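Local coordinates for cobalamin biosynthesis protein CobN (Mycobacterium tuberculosis, PDB 7C6O) that probably inserts cobalt into the corrin ring precursor of cobalamin, acting as the large, catalytic subunit of the cobaltochelatase complex, at residues V1159-D1162 / W1163-E1166; E1166-T1169 / Q1170-L1174. All blocks are in the same frame, centred on the assembly; numbering follows the deposited sequence. Where two conformers were deposited one is given.

Contact 1 (V1159-D1162 / W1163-E1166); sequences VMAD and WMYE
Met-1160 lays its terminal methyl over the ring of Tyr-1165, five residues further on. CE stands 3.7 Å from the ring centroid and only 7° off the normal, a CH-pi contact over the face, while the sulfur lies farther out above the same ring and adds a looser Met-aromatic interaction. The unbranched chain suits this job because it can fold: chi2 (-75°) and chi3 (-77°) both bend, bringing the methyl over the ring while Met-1160 CB rests 3.5 Å from Tyr-1165 CE2. The two side chains cross at about a right angle. Met-1160 CE also packs 3.7 Å from Met-1164 CB. The tyrosine joins an apolar ring to a polar hydroxyl, and the hydroxyl is hydrogen-bonded to Asp-1154, whose carboxylate also takes the N-H of Met-1160; the ring further stacks with Trp-1206.

Here a loop turns into helix 1162-1174, with Ala-1161 at the N-cap. Having no polar side chain, the alanine contributes through its carbonyl: O lies 3.2 Å from Tyr-1165 N, which donates in the carbonyl plane, and 3.0 Å from Met-1164 N, which donates from above that plane. Its own N-H points at Met-1164 SD, a weak bond of 3.5 Å. The small Ala-1161 CB sits against the indole of Trp-1163, at 3.5 Å from Trp-1163 CD1.

Asp-1162 opens the first turn, where a negative side chain should be favoured by the helix dipole. Its carbonyl accepts the amide of Glu-1166 at 3.0 Å (O to N), continuing the i to i+4 pattern begun by Ala-1161 O. The carboxylate is held by the backbone amides of Ala-1207 and Gln-1208, tying the start of the helix to the segment that follows helix 1187-1203.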
# COMPACT_ATOMS: atom_id res chain seq x y z
N VAL A 1159 -9.60 14.71 23.26
CA VAL A 1159 -10.52 13.58 23.40
C VAL A 1159 -10.56 12.99 24.81
O VAL A 1159 -11.49 12.25 25.13
CB VAL A 1159 -10.16 12.46 22.41
CG1 VAL A 1159 -10.07 13.01 21.00
CG2 VAL A 1159 -8.85 11.79 22.80
N MET A 1160 -9.57 13.29 25.65
CA MET A 1160 -9.49 12.68 26.98
C MET A 1160 -10.22 13.53 28.01
O MET A 1160 -10.21 14.76 27.94
CB MET A 1160 -8.04 12.48 27.40
CG MET A 1160 -7.29 11.39 26.65
SD MET A 1160 -7.76 9.72 27.15
CE MET A 1160 -6.88 9.57 28.70
N ALA A 1161 -10.85 12.86 28.97
CA ALA A 1161 -11.35 13.49 30.18
C ALA A 1161 -10.45 13.10 31.35
O ALA A 1161 -9.72 12.12 31.29
CB ALA A 1161 -12.80 13.09 30.46
N ASP A 1162 -10.51 13.90 32.41
CA ASP A 1162 -9.65 13.65 33.57
C ASP A 1162 -9.90 12.26 34.15
O ASP A 1162 -8.95 11.59 34.57
CB ASP A 1162 -9.86 14.73 34.63
CG ASP A 1162 -9.07 15.99 34.35
OD1 ASP A 1162 -8.49 16.10 33.25
OD2 ASP A 1162 -9.03 16.88 35.23
N TRP A 1163 -11.16 11.82 34.18
CA TRP A 1163 -11.45 10.50 34.74
C TRP A 1163 -10.81 9.39 33.92
O TRP A 1163 -10.50 8.32 34.45
CB TRP A 1163 -12.97 10.28 34.86
CG TRP A 1163 -13.69 10.02 33.56
CD1 TRP A 1163 -14.34 10.93 32.78
CD2 TRP A 1163 -13.86 8.74 32.92
NE1 TRP A 1163 -14.89 10.30 31.68
CE2 TRP A 1163 -14.62 8.96 31.75
CE3 TRP A 1163 -13.45 7.44 33.22
CZ2 TRP A 1163 -14.96 7.93 30.88
CZ3 TRP A 1163 -13.79 6.42 32.35
CH2 TRP A 1163 -14.54 6.67 31.19
N MET A 1164 -10.57 9.63 32.63
CA MET A 1164 -9.90 8.62 31.81
C MET A 1164 -8.41 8.58 32.09
O MET A 1164 -7.82 7.49 32.12
CB MET A 1164 -10.18 8.89 30.33
CG MET A 1164 -11.67 8.92 30.03
SD MET A 1164 -12.11 9.65 28.45
CE MET A 1164 -11.40 8.46 27.31
N TYR A 1165 -7.78 9.74 32.32
CA TYR A 1165 -6.38 9.75 32.74
C TYR A 1165 -6.21 9.05 34.09
O TYR A 1165 -5.22 8.34 34.31
CB TYR A 1165 -5.86 11.18 32.82
CG TYR A 1165 -5.38 11.76 31.51
CD1 TYR A 1165 -4.23 11.29 30.90
CD2 TYR A 1165 -6.06 12.82 30.91
CE1 TYR A 1165 -3.78 11.82 29.70
CE2 TYR A 1165 -5.61 13.36 29.71
CZ TYR A 1165 -4.48 12.87 29.12
OH TYR A 1165 -4.03 13.41 27.93
N GLU A 1166 -7.16 9.26 35.01
CA GLU A 1166 -7.09 8.59 36.30
C GLU A 1166 -7.13 7.08 36.13
O GLU A 1166 -6.32 6.35 36.72
CB GLU A 1166 -8.24 9.06 37.20
CG GLU A 1166 -8.15 10.51 37.62
CD GLU A 1166 -9.33 10.95 38.47
OE1 GLU A 1166 -10.33 10.20 38.55
OE2 GLU A 1166 -9.27 12.05 39.06

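Contact 2 (E1166-T1169 / Q1170-L1174)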
# COMPACT_ATOMS: atom_id res chain seq x y z
N GLU A 1166 -7.16 9.26 35.01
CA GLU A 1166 -7.09 8.59 36.30
C GLU A 1166 -7.13 7.08 36.13
O GLU A 1166 -6.32 6.35 36.72
CB GLU A 1166 -8.24 9.06 37.20
CG GLU A 1166 -8.15 10.51 37.62
CD GLU A 1166 -9.33 10.95 38.47
OE1 GLU A 1166 -10.33 10.20 38.55
OE2 GLU A 1166 -9.27 12.05 39.06
N GLN A 1167 -8.07 6.58 35.32
CA GLN A 1167 -8.18 5.14 35.13
C GLN A 1167 -6.99 4.59 34.36
O GLN A 1167 -6.51 3.49 34.66
CB GLN A 1167 -9.49 4.81 34.42
CG GLN A 1167 -10.72 5.12 35.25
CD GLN A 1167 -10.70 4.42 36.59
OE1 GLN A 1167 -10.46 3.21 36.67
NE2 GLN A 1167 -10.96 5.17 37.66
N LEU A 1168 -6.51 5.33 33.36
CA LEU A 1168 -5.33 4.90 32.62
C LEU A 1168 -4.12 4.78 33.56
O LEU A 1168 -3.38 3.79 33.51
CB LEU A 1168 -5.04 5.88 31.49
CG LEU A 1168 -4.02 5.47 30.43
CD1 LEU A 1168 -4.47 4.19 29.73
CD2 LEU A 1168 -3.83 6.59 29.43
N THR A 1169 -3.92 5.79 34.41
CA THR A 1169 -2.79 5.77 35.33
C THR A 1169 -2.87 4.59 36.29
O THR A 1169 -1.88 3.88 36.51
CB THR A 1169 -2.72 7.09 36.10
OG1 THR A 1169 -2.54 8.17 35.18
CG2 THR A 1169 -1.58 7.08 37.11
N GLN A 1170 -4.05 4.36 36.87
CA GLN A 1170 -4.20 3.30 37.86
C GLN A 1170 -4.07 1.92 37.23
O GLN A 1170 -3.36 1.05 37.75
CB GLN A 1170 -5.54 3.44 38.58
CG GLN A 1170 -5.79 2.38 39.63
CD GLN A 1170 -4.72 2.36 40.70
OE1 GLN A 1170 -4.22 3.40 41.13
NE2 GLN A 1170 -4.34 1.16 41.14
N ARG A 1171 -4.74 1.70 36.09
CA ARG A 1171 -4.77 0.36 35.51
C ARG A 1171 -3.42 -0.01 34.89
O ARG A 1171 -2.98 -1.16 35.01
CB ARG A 1171 -5.87 0.25 34.46
CG ARG A 1171 -7.28 0.46 34.99
CD ARG A 1171 -7.59 -0.53 36.10
NE ARG A 1171 -7.76 -1.89 35.60
CZ ARG A 1171 -7.70 -2.98 36.36
NH1 ARG A 1171 -7.46 -2.87 37.66
NH2 ARG A 1171 -7.86 -4.18 35.82
N TYR A 1172 -2.76 0.94 34.23
CA TYR A 1172 -1.55 0.62 33.48
C TYR A 1172 -0.29 0.70 34.33
O TYR A 1172 0.60 -0.14 34.19
CB TYR A 1172 -1.40 1.57 32.28
CG TYR A 1172 -2.21 1.21 31.06
CD1 TYR A 1172 -3.40 0.50 31.16
CD2 TYR A 1172 -1.78 1.58 29.79
CE1 TYR A 1172 -4.13 0.17 30.03
CE2 TYR A 1172 -2.50 1.25 28.66
CZ TYR A 1172 -3.68 0.55 28.78
OH TYR A 1172 -4.39 0.23 27.65
N VAL A 1173 -0.18 1.70 35.20
CA VAL A 1173 1.08 2.08 35.82
C VAL A 1173 1.12 1.72 37.30
O VAL A 1173 2.09 1.14 37.78
CB VAL A 1173 1.36 3.58 35.61
CG1 VAL A 1173 2.70 3.98 36.22
CG2 VAL A 1173 1.34 3.91 34.12
N LEU A 1174 0.07 2.07 38.04
CA LEU A 1174 0.09 1.91 39.49
C LEU A 1174 -0.42 0.54 39.95
O LEU A 1174 -0.04 0.08 41.03
CB LEU A 1174 -0.74 3.01 40.16
CG LEU A 1174 -0.24 4.44 39.91
CD1 LEU A 1174 -1.10 5.45 40.66
CD2 LEU A 1174 1.23 4.58 40.28
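Glu-1166 and Gln-1170 meet through the backbone, Gln-1170 N donating to Glu-1166 O at 3.0 Å; both are polar residues on the exposed side of helix 1162-1174. One step on, Gln-1167 O accepts Arg-1171 N at 2.9 Å. The aliphatic Arg-1171 CG also lies 3.1 Å from Gln-1167 O, because chi1 (-62°) sets CG beside the backbone N, on the side of that carbonyl; the bends at chi2 and chi3 then lead the guanidinium away.

Leu-1168 is buried. Its carbonyl takes Tyr-1172 N, and in the conformer given CD1 stands 3.6 Å from the centroid of the Tyr-1172 ring, over the face; a second conformer was deposited, so this CH-pi contact may be partial. Helix 1136-1157 packs on both residues, and the tyrosine hydroxyl is bonded to Val-1123 O.

Thr-1169 closes the segment. Thr-1169 O is shared, accepting Leu-1174 N in the carbonyl plane and Val-1173 N from above it, both at 3.1 Å. The first is an i to i+5 bond, the mark of a pi-type turn ending the helix. Thr-1169 CG2 and Leu-1174 CD1 run alongside each other, 3.9 Å apart, while OG1 bonds back to Tyr-1165 O. With its hydroxyl spent inside the helix, the buried threonine can offer its methyl to apolar neighbours at little polar cost.

Contacts 1 and 2 are successive parts of one helix, 1162-1174: contact 1 is its entry from the preceding loop, contact 2 its middle and wider final turn. Their centres lie about 11 Å apart, and Glu-1166 belongs to both. Tyr-1165 and Thr-1169 join them across one turn, and both also rest on Leu-1197 of helix 1187-1203. The centres stand about 35 and 36 Å from the centre of the chain, and both contacts lie among the C-terminal helices. The sodium ion is bound by Asp-125 and Ser-127, near the other end of the sequence; neither contact contributes a ligand to it.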